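PDB 3NIQ: 3-guanidinopropionase, which catalyses the manganese-dependent hydrolysis of 3-guanidinopropanoate to beta-alanine and urea, working as a homohexamer of the arginase family. Local coordinates for residues V42-G47 with D125-L130; G47-A52 with P162-T167; T153-F158 with P168-I173. All blocks are in the same frame, centred on the assembly; numbering follows the deposited sequence.

The three contacts gather loops that follow strands 37-42, 118-123 and 142-147 of the eight-stranded parallel sheet of this arginase-family fold, around the manganese site. Contacts 1 and 2 have centres about 8 Å apart and share Gly-47; contacts 2 and 3 lie about 10 Å apart, contacts 1 and 3 about 13 Å. Along the chain the segments of contacts 1 and 2 alternate, as do those of 2 and 3, whereas contact 1 closes before contact 3 opens. Contact 2 thus stands between the others in linkage: the 162-167 turn meets both the 42-52 loop and the 153-158 loop, tying the surroundings of the metal ligand His-126 together.

Contact 1. Residues V42-G47 with D125-L130; sequences VPWDGG and DHLVTL. With MN (manganese (II) ion), chain D.
OD1 of Asp-125 is held by two donors, one of which leads across to Gly-47. It receives a proton from water 1 at 2.6 Å, and that water in turn accepts from Gly-47 N, so it bridges the two segments. Leu-127 N also donates to OD1 of Asp-125, 2.9 Å away and from above the carboxylate plane, which closes an Asx turn at the start of 125-130. The other oxygen, OD2, is hydrogen-bonded to Thr-48 OG1. The backbones are joined directly by Asp-125 N to Trp-44 O, 3.0 Å with an N-H...O angle of 156°.

Next to these polar groups is an apolar layer. Trp-44 has CG anti to the backbone N (chi1 -180°), which carries its six-membered ring across to Leu-127, whose CD2 methyl comes to 3.3 Å from CH2 of the indole. Water 1 sits over one face of the same ring, while residues of helix 98-114 pack on the tryptophan from outside the contact. Further along, Val-42 CG1 meets Val-128 CG2 at 3.3 Å, closer than usual van der Waals contact.

His-126 turns away from the 42-47 loop and binds manganese through ND1 at 2.2 Å; water 2, Asp-148, Asp-152 and Asp-240 complete that ion's site. With the Asp-125 carboxylate held by the Leu-127 amide, a hydroxyl and a water, and Leu-127 and Val-128 set against apolar partners, the backbone flanking this ligand is pinned on both sides, which probably helps fix where its imidazole meets the metal.

Contact 2. Residues G47-A52 with P162-T167; sequences GTTNRA and PYTHGT
A type I beta turn from Thr-164 to Thr-167 presents His-165 to the loop that follows strand 37-42, and the imidazole is the centrepiece. Thr-48 lies over one face of that ring: its CA stands 3.9 Å from the ring centroid and just 3° off the normal, a CH-pi contact. Thr-49 comes instead to the edge, where its OG1 is hydrogen-bonded to His-165 NE2 at 3.1 Å, near the ring plane. The hydroxyl is there because chi1 of Thr-49 (54°) sets OG1 between the backbone N and the carbonyl carbon.

The other ring nitrogen, ND1, is hydrogen-bonded to Glu-284, so both ring nitrogens have partners that restrain its rotation. The base of the histidine is fixed as well, by His-165 N donating to Gly-47 O over 2.9 Å; the bond is nearly straight at the hydrogen, although the N-H approaches from above the carbonyl plane. Manganese lies about 6 Å from the His-165 side chain, placing this clasp beside the metal site. Ile-96 of a neighbouring subunit packs on both Thr-49 and Thr-164, whose CG2 methyls touch each other at 4.1 Å.

Contact 3. Residues T153-F158 with P168-I173; sequences TNDRYF and PFRRAI
The loop after strand 142-147, which has just supplied the metal ligands Asp-148, His-150 and Asp-152, folds here against the first turn of helix 168-174, and a salt-bridge network centred on Asp-155 joins the two. OD1 of Asp-155 pairs with Arg-156 NH1 at 3.0 Å. Arg-170 meets the same aspartate flat: the carboxylate and guanidinium planes are only 24° apart, and Asp-155 CB lies over the centre of the guanidinium. Its NE is 3.7 Å from Asp-155 OD1, a long ion pair of charges alone, since no N-H points at the oxygen. With CG anti to the backbone N (chi1 176°) and the chain extended to NE, Arg-170 reaches across the loop, its CD 3.2 Å from Asn-154 O.

Arg-171 approaches with its guanidinium steeply inclined to the carboxylate, at 80°. The bond from its NH2 to Asp-155 OD1 is weak, and the position of that nitrogen is doubtful. Firmer holds lie elsewhere: NE is hydrogen-bonded to Pro-162 O and NH1 forms a salt bridge with Glu-174.

Closer to the metal site, Thr-153 CG2 rests 4.0 Å from Phe-169 CB, and the phenyl ring meets His-126 edge-to-face. Phe-200 of helix 199-204 packs on Thr-153 and Arg-170, while helix 129-136 touches Phe-169 and Arg-171, and Leu-178 of strand 178-179 also packs against Phe-169.

Contact 1. Residues V42-G47 with D125-L130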
loop_
_atom_site.group_PDB
_atom_site.type_symbol
_atom_site.label_atom_id
_atom_site.label_comp_id
_atom_site.label_asym_id
_atom_site.label_seq_id
_atom_site.Cartn_x
_atom_site.Cartn_y
_atom_site.Cartn_z
ATOM N N VAL A 42 13.683 -22.165 2.265
ATOM C CA VAL A 42 14.310 -22.344 0.958
ATOM C C VAL A 42 14.023 -21.137 0.063
ATOM O O VAL A 42 13.059 -21.134 -0.728
ATOM C CB VAL A 42 13.873 -23.614 0.287
ATOM C CG1 VAL A 42 14.771 -23.855 -0.920
ATOM C CG2 VAL A 42 13.927 -24.789 1.283
ATOM N N PRO A 43 14.862 -20.108 0.191
ATOM C CA PRO A 43 14.590 -18.807 -0.413
ATOM C C PRO A 43 14.994 -18.812 -1.877
ATOM O O PRO A 43 16.034 -18.282 -2.232
ATOM C CB PRO A 43 15.455 -17.857 0.420
ATOM C CG PRO A 43 16.630 -18.713 0.873
ATOM C CD PRO A 43 16.051 -20.083 1.081
ATOM N N TRP A 44 14.158 -19.414 -2.720
ATOM C CA TRP A 44 14.555 -19.712 -4.088
ATOM C C TRP A 44 13.354 -19.664 -5.024
ATOM O O TRP A 44 12.344 -20.351 -4.808
ATOM C CB TRP A 44 15.211 -21.093 -4.119
ATOM C CG TRP A 44 15.670 -21.521 -5.479
ATOM C CD1 TRP A 44 16.428 -20.797 -6.355
ATOM C CD2 TRP A 44 15.424 -22.786 -6.108
ATOM N NE1 TRP A 44 16.664 -21.532 -7.497
ATOM C CE2 TRP A 44 16.055 -22.752 -7.375
ATOM C CE3 TRP A 44 14.728 -23.947 -5.725
ATOM C CZ2 TRP A 44 16.015 -23.825 -8.265
ATOM C CZ3 TRP A 44 14.700 -25.030 -6.614
ATOM C CH2 TRP A 44 15.349 -24.956 -7.866
ATOM N N ASP A 45 13.425 -18.816 -6.039
ATOM C CA ASP A 45 12.316 -18.735 -7.003
ATOM C C ASP A 45 12.801 -18.792 -8.456
ATOM O O ASP A 45 12.145 -18.278 -9.373
ATOM C CB ASP A 45 11.410 -17.506 -6.730
ATOM C CG ASP A 45 12.176 -16.173 -6.773
ATOM O OD1 ASP A 45 13.302 -16.115 -7.335
ATOM O OD2 ASP A 45 11.642 -15.180 -6.228
ATOM N N GLY A 46 13.945 -19.438 -8.657
ATOM C CA GLY A 46 14.488 -19.683 -10.010
ATOM C C GLY A 46 13.504 -20.388 -10.954
ATOM O O GLY A 46 13.545 -20.189 -12.179
ATOM N N GLY A 47 12.610 -21.200 -10.400
ATOM C CA GLY A 47 11.617 -21.912 -11.210
ATOM C C GLY A 47 10.418 -21.066 -11.636
ATOM O O GLY A 47 9.513 -21.565 -12.330
ATOM N N ASP A 125 9.396 -20.914 -4.413
ATOM C CA ASP A 125 8.351 -21.418 -5.276
ATOM C C ASP A 125 8.324 -22.947 -5.223
ATOM O O ASP A 125 9.161 -23.561 -4.555
ATOM C CB ASP A 125 8.522 -20.883 -6.707
ATOM C CG ASP A 125 9.735 -21.496 -7.442
ATOM O OD1 ASP A 125 10.163 -22.622 -7.127
ATOM O OD2 ASP A 125 10.259 -20.836 -8.352
ATOM N N HIS A 126 7.387 -23.573 -5.928
ATOM C CA HIS A 126 7.140 -25.006 -5.718
ATOM C C HIS A 126 8.255 -25.907 -6.271
ATOM O O HIS A 126 8.325 -27.094 -5.929
ATOM C CB HIS A 126 5.790 -25.434 -6.298
ATOM C CG HIS A 126 5.017 -26.321 -5.382
ATOM N ND1 HIS A 126 3.649 -26.234 -5.241
ATOM C CD2 HIS A 126 5.435 -27.256 -4.494
ATOM C CE1 HIS A 126 3.249 -27.107 -4.331
ATOM N NE2 HIS A 126 4.314 -27.731 -3.855
ATOM N N LEU A 127 9.151 -25.350 -7.078
ATOM C CA LEU A 127 10.278 -26.157 -7.573
ATOM C C LEU A 127 11.163 -26.614 -6.419
ATOM O O LEU A 127 11.827 -27.652 -6.501
ATOM C CB LEU A 127 11.079 -25.428 -8.677
ATOM C CG LEU A 127 12.248 -26.232 -9.262
ATOM C CD1 LEU A 127 11.747 -27.537 -9.911
ATOM C CD2 LEU A 127 13.079 -25.396 -10.285
ATOM N N VAL A 128 11.133 -25.871 -5.315
ATOM C CA VAL A 128 11.903 -26.254 -4.137
ATOM C C VAL A 128 11.561 -27.663 -3.627
ATOM O O VAL A 128 12.409 -28.344 -3.018
ATOM C CB VAL A 128 11.735 -25.240 -2.980
ATOM C CG1 VAL A 128 10.271 -24.936 -2.729
ATOM C CG2 VAL A 128 12.314 -25.836 -1.710
ATOM N N THR A 129 10.335 -28.112 -3.875
ATOM C CA THR A 129 9.914 -29.427 -3.376
ATOM C C THR A 129 10.652 -30.579 -4.082
ATOM O O THR A 129 10.905 -31.631 -3.472
ATOM C CB THR A 129 8.377 -29.608 -3.469
ATOM O OG1 THR A 129 7.740 -28.504 -2.816
ATOM C CG2 THR A 129 7.925 -30.901 -2.775
ATOM N N LEU A 130 11.016 -30.372 -5.343
ATOM C CA LEU A 130 11.777 -31.383 -6.080
ATOM C C LEU A 130 13.092 -31.825 -5.409
ATOM O O LEU A 130 13.248 -33.007 -5.124
ATOM C CB LEU A 130 12.044 -30.955 -7.528
ATOM C CG LEU A 130 12.856 -31.950 -8.373
ATOM C CD1 LEU A 130 12.207 -33.313 -8.383
ATOM C CD2 LEU A 130 13.030 -31.416 -9.804
HETATM MN MN MN D . 2.420 -25.157 -6.745
HETATM O O HOH W 1 12.576 -22.302 -8.031
HETATM O O HOH W 2 1.664 -24.047 -8.759
#

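Contact 2. Residues G47-A52 with P162-T167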
loop_
_atom_site.group_PDB
_atom_site.type_symbol
_atom_site.label_atom_id
_atom_site.label_comp_id
_atom_site.label_asym_id
_atom_site.label_seq_id
_atom_site.Cartn_x
_atom_site.Cartn_y
_atom_site.Cartn_z
ATOM N N GLY A 47 12.610 -21.200 -10.400
ATOM C CA GLY A 47 11.617 -21.912 -11.210
ATOM C C GLY A 47 10.418 -21.066 -11.636
ATOM O O GLY A 47 9.513 -21.565 -12.330
ATOM N N THR A 48 10.382 -19.794 -11.232
ATOM C CA THR A 48 9.183 -18.989 -11.465
ATOM C C THR A 48 9.081 -18.439 -12.902
ATOM O O THR A 48 9.945 -17.693 -13.363
ATOM C CB THR A 48 9.014 -17.868 -10.390
ATOM O OG1 THR A 48 8.733 -18.483 -9.119
ATOM C CG2 THR A 48 7.862 -16.959 -10.772
ATOM N N THR A 49 7.983 -18.773 -13.569
ATOM C CA THR A 49 7.774 -18.384 -14.970
ATOM C C THR A 49 7.008 -17.082 -15.158
ATOM O O THR A 49 7.011 -16.502 -16.246
ATOM C CB THR A 49 7.045 -19.483 -15.734
ATOM O OG1 THR A 49 5.842 -19.811 -15.044
ATOM C CG2 THR A 49 7.931 -20.714 -15.826
ATOM N N ASN A 50 6.365 -16.621 -14.095
ATOM C CA ASN A 50 5.563 -15.412 -14.126
ATOM C C ASN A 50 6.050 -14.391 -13.079
ATOM O O ASN A 50 7.052 -13.721 -13.288
ATOM C CB ASN A 50 4.085 -15.806 -13.930
ATOM C CG ASN A 50 3.128 -14.617 -13.951
ATOM O OD1 ASN A 50 3.196 -13.726 -14.825
ATOM N ND2 ASN A 50 2.200 -14.614 -12.978
ATOM N N ARG A 51 5.354 -14.267 -11.954
ATOM C CA ARG A 51 5.703 -13.225 -10.972
ATOM C C ARG A 51 6.637 -13.815 -9.937
ATOM O O ARG A 51 6.252 -14.709 -9.195
ATOM C CB ARG A 51 4.444 -12.622 -10.322
ATOM C CG ARG A 51 3.453 -12.081 -11.354
ATOM C CD ARG A 51 2.366 -11.174 -10.755
ATOM N NE ARG A 51 1.718 -11.767 -9.590
ATOM C CZ ARG A 51 0.624 -11.285 -9.007
ATOM N NH1 ARG A 51 0.013 -10.197 -9.479
ATOM N NH2 ARG A 51 0.137 -11.897 -7.937
ATOM N N ALA A 52 7.888 -13.369 -9.927
ATOM C CA ALA A 52 8.849 -13.872 -8.956
ATOM C C ALA A 52 8.701 -13.164 -7.611
ATOM O O ALA A 52 7.877 -12.261 -7.468
ATOM C CB ALA A 52 10.259 -13.738 -9.499
ATOM N N PRO A 162 13.164 -28.523 -18.227
ATOM C CA PRO A 162 12.298 -29.464 -17.521
ATOM C C PRO A 162 12.060 -29.089 -16.057
ATOM O O PRO A 162 11.350 -29.806 -15.348
ATOM C CB PRO A 162 13.083 -30.783 -17.612
ATOM C CG PRO A 162 14.511 -30.378 -17.669
ATOM C CD PRO A 162 14.566 -28.985 -18.284
ATOM N N TYR A 163 12.647 -27.975 -15.618
ATOM C CA TYR A 163 12.583 -27.579 -14.221
ATOM C C TYR A 163 11.994 -26.188 -14.037
ATOM O O TYR A 163 12.665 -25.194 -14.281
ATOM C CB TYR A 163 13.972 -27.641 -13.596
ATOM C CG TYR A 163 14.609 -29.001 -13.731
ATOM C CD1 TYR A 163 13.984 -30.128 -13.194
ATOM C CD2 TYR A 163 15.837 -29.166 -14.398
ATOM C CE1 TYR A 163 14.549 -31.374 -13.302
ATOM C CE2 TYR A 163 16.423 -30.441 -14.510
ATOM C CZ TYR A 163 15.761 -31.532 -13.955
ATOM O OH TYR A 163 16.290 -32.796 -14.046
ATOM N N THR A 164 10.727 -26.133 -13.632
ATOM C CA THR A 164 10.082 -24.872 -13.261
ATOM C C THR A 164 9.182 -25.200 -12.087
ATOM O O THR A 164 8.972 -26.373 -11.766
ATOM C CB THR A 164 9.178 -24.304 -14.376
ATOM O OG1 THR A 164 8.008 -25.117 -14.477
ATOM C CG2 THR A 164 9.904 -24.261 -15.740
ATOM N N HIS A 165 8.639 -24.169 -11.452
ATOM C CA HIS A 165 7.699 -24.385 -10.360
ATOM C C HIS A 165 6.436 -25.117 -10.841
ATOM O O HIS A 165 5.634 -25.557 -10.034
ATOM C CB HIS A 165 7.359 -23.062 -9.656
ATOM C CG HIS A 165 6.613 -22.083 -10.510
ATOM N ND1 HIS A 165 5.898 -21.027 -9.977
ATOM C CD2 HIS A 165 6.478 -21.989 -11.856
ATOM C CE1 HIS A 165 5.360 -20.325 -10.961
ATOM N NE2 HIS A 165 5.692 -20.894 -12.110
ATOM N N GLY A 166 6.288 -25.259 -12.157
ATOM C CA GLY A 166 5.152 -25.977 -12.727
ATOM C C GLY A 166 5.454 -27.412 -13.150
ATOM O O GLY A 166 4.568 -28.096 -13.635
ATOM N N THR A 167 6.692 -27.880 -12.958
ATOM C CA THR A 167 7.043 -29.273 -13.322
ATOM C C THR A 167 7.437 -30.233 -12.179
ATOM O O THR A 167 7.702 -31.412 -12.438
ATOM C CB THR A 167 8.217 -29.329 -14.315
ATOM O OG1 THR A 167 9.383 -28.787 -13.693
ATOM C CG2 THR A 167 7.891 -28.582 -15.624
#

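Contact 3. Residues T153-F158 with P168-I173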
loop_
_atom_site.group_PDB
_atom_site.type_symbol
_atom_site.label_atom_id
_atom_site.label_comp_id
_atom_site.label_asym_id
_atom_site.label_seq_id
_atom_site.Cartn_x
_atom_site.Cartn_y
_atom_site.Cartn_z
ATOM N N THR A 153 2.388 -30.548 -12.769
ATOM C CA THR A 153 2.913 -31.729 -13.441
ATOM C C THR A 153 3.118 -31.439 -14.929
ATOM O O THR A 153 2.954 -32.329 -15.772
ATOM C CB THR A 153 1.964 -32.936 -13.296
ATOM O OG1 THR A 153 0.623 -32.532 -13.620
ATOM C CG2 THR A 153 1.996 -33.488 -11.886
ATOM N N ASN A 154 3.477 -30.199 -15.254
ATOM C CA ASN A 154 3.828 -29.866 -16.634
ATOM C C ASN A 154 5.129 -30.531 -17.036
ATOM O O ASN A 154 5.861 -31.034 -16.185
ATOM C CB ASN A 154 3.901 -28.358 -16.841
ATOM C CG ASN A 154 2.551 -27.699 -16.721
ATOM O OD1 ASN A 154 1.524 -28.297 -17.028
ATOM N ND2 ASN A 154 2.541 -26.468 -16.251
ATOM N N ASP A 155 5.392 -30.562 -18.336
ATOM C CA ASP A 155 6.547 -31.262 -18.872
ATOM C C ASP A 155 7.702 -30.284 -19.131
ATOM O O ASP A 155 8.733 -30.333 -18.449
ATOM C CB ASP A 155 6.144 -32.061 -20.139
ATOM C CG ASP A 155 7.284 -32.941 -20.688
ATOM O OD1 ASP A 155 8.144 -33.397 -19.910
ATOM O OD2 ASP A 155 7.305 -33.185 -21.913
ATOM N N ARG A 156 7.533 -29.395 -20.106
ATOM C CA ARG A 156 8.605 -28.468 -20.494
ATOM C C ARG A 156 8.080 -27.042 -20.592
ATOM O O ARG A 156 6.898 -26.845 -20.860
ATOM C CB ARG A 156 9.217 -28.874 -21.855
ATOM C CG ARG A 156 9.843 -30.275 -21.940
ATOM C CD ARG A 156 11.113 -30.397 -21.092
ATOM N NE ARG A 156 11.943 -31.555 -21.443
ATOM C CZ ARG A 156 11.916 -32.737 -20.823
ATOM N NH1 ARG A 156 11.088 -32.969 -19.812
ATOM N NH2 ARG A 156 12.725 -33.705 -21.221
ATOM N N TYR A 157 8.960 -26.056 -20.388
ATOM C CA TYR A 157 8.628 -24.638 -20.615
ATOM C C TYR A 157 9.643 -23.986 -21.552
ATOM O O TYR A 157 10.827 -24.297 -21.491
ATOM C CB TYR A 157 8.616 -23.849 -19.301
ATOM C CG TYR A 157 7.393 -24.060 -18.429
ATOM C CD1 TYR A 157 6.345 -23.126 -18.409
ATOM C CD2 TYR A 157 7.282 -25.188 -17.616
ATOM C CE1 TYR A 157 5.217 -23.321 -17.589
ATOM C CE2 TYR A 157 6.174 -25.385 -16.795
ATOM C CZ TYR A 157 5.154 -24.460 -16.782
ATOM O OH TYR A 157 4.078 -24.689 -15.963
ATOM N N PHE A 158 9.171 -23.076 -22.406
ATOM C CA PHE A 158 10.047 -22.292 -23.298
ATOM C C PHE A 158 11.160 -23.152 -23.907
ATOM O O PHE A 158 12.347 -22.854 -23.747
ATOM C CB PHE A 158 10.658 -21.086 -22.547
ATOM C CG PHE A 158 9.664 -20.309 -21.701
ATOM C CD1 PHE A 158 8.808 -19.369 -22.291
ATOM C CD2 PHE A 158 9.593 -20.508 -20.314
ATOM C CE1 PHE A 158 7.894 -18.647 -21.517
ATOM C CE2 PHE A 158 8.676 -19.791 -19.523
ATOM C CZ PHE A 158 7.828 -18.864 -20.116
ATOM N N PRO A 168 7.484 -29.757 -10.925
ATOM C CA PRO A 168 8.248 -30.582 -9.970
ATOM C C PRO A 168 7.680 -31.990 -9.736
ATOM O O PRO A 168 8.446 -32.937 -9.529
ATOM C CB PRO A 168 8.203 -29.761 -8.687
ATOM C CG PRO A 168 6.915 -28.971 -8.785
ATOM C CD PRO A 168 6.824 -28.617 -10.257
ATOM N N PHE A 169 6.363 -32.139 -9.727
ATOM C CA PHE A 169 5.798 -33.432 -9.376
ATOM C C PHE A 169 5.804 -34.397 -10.545
ATOM O O PHE A 169 5.767 -35.614 -10.345
ATOM C CB PHE A 169 4.424 -33.259 -8.713
ATOM C CG PHE A 169 4.515 -32.484 -7.444
ATOM C CD1 PHE A 169 3.815 -31.291 -7.278
ATOM C CD2 PHE A 169 5.408 -32.894 -6.447
ATOM C CE1 PHE A 169 3.967 -30.535 -6.107
ATOM C CE2 PHE A 169 5.573 -32.153 -5.287
ATOM C CZ PHE A 169 4.845 -30.957 -5.113
ATOM N N ARG A 170 5.894 -33.858 -11.758
ATOM C CA ARG A 170 6.099 -34.702 -12.920
ATOM C C ARG A 170 7.498 -35.288 -12.851
ATOM O O ARG A 170 7.676 -36.503 -12.966
ATOM C CB ARG A 170 5.908 -33.918 -14.214
ATOM C CG ARG A 170 6.216 -34.769 -15.461
ATOM C CD ARG A 170 5.541 -34.168 -16.670
ATOM N NE ARG A 170 5.610 -35.053 -17.816
ATOM C CZ ARG A 170 4.641 -35.163 -18.720
ATOM N NH1 ARG A 170 3.521 -34.439 -18.609
ATOM N NH2 ARG A 170 4.801 -35.995 -19.720
ATOM N N ARG A 171 8.485 -34.416 -12.648
ATOM C CA ARG A 171 9.865 -34.839 -12.411
ATOM C C ARG A 171 9.968 -35.849 -11.291
ATOM O O ARG A 171 10.645 -36.864 -11.445
ATOM C CB ARG A 171 10.756 -33.651 -12.062
ATOM C CG ARG A 171 10.933 -32.663 -13.179
ATOM C CD ARG A 171 11.563 -33.318 -14.420
ATOM N NE ARG A 171 11.090 -32.526 -15.531
ATOM C CZ ARG A 171 10.113 -32.877 -16.351
ATOM N NH1 ARG A 171 9.544 -34.064 -16.267
ATOM N NH2 ARG A 171 9.735 -32.031 -17.275
ATOM N N ALA A 172 9.288 -35.580 -10.172
ATOM C CA ALA A 172 9.360 -36.469 -8.999
ATOM C C ALA A 172 8.858 -37.885 -9.306
ATOM O O ALA A 172 9.432 -38.863 -8.842
ATOM C CB ALA A 172 8.575 -35.898 -7.866
ATOM N N ILE A 173 7.772 -37.968 -10.064
ATOM C CA ILE A 173 7.187 -39.250 -10.482
ATOM C C ILE A 173 8.124 -39.970 -11.474
ATOM O O ILE A 173 8.435 -41.129 -11.287
ATOM C CB ILE A 173 5.762 -39.030 -11.055
ATOM C CG1 ILE A 173 4.828 -38.594 -9.921
ATOM C CG2 ILE A 173 5.240 -40.310 -11.777
ATOM C CD1 ILE A 173 3.483 -38.062 -10.365
#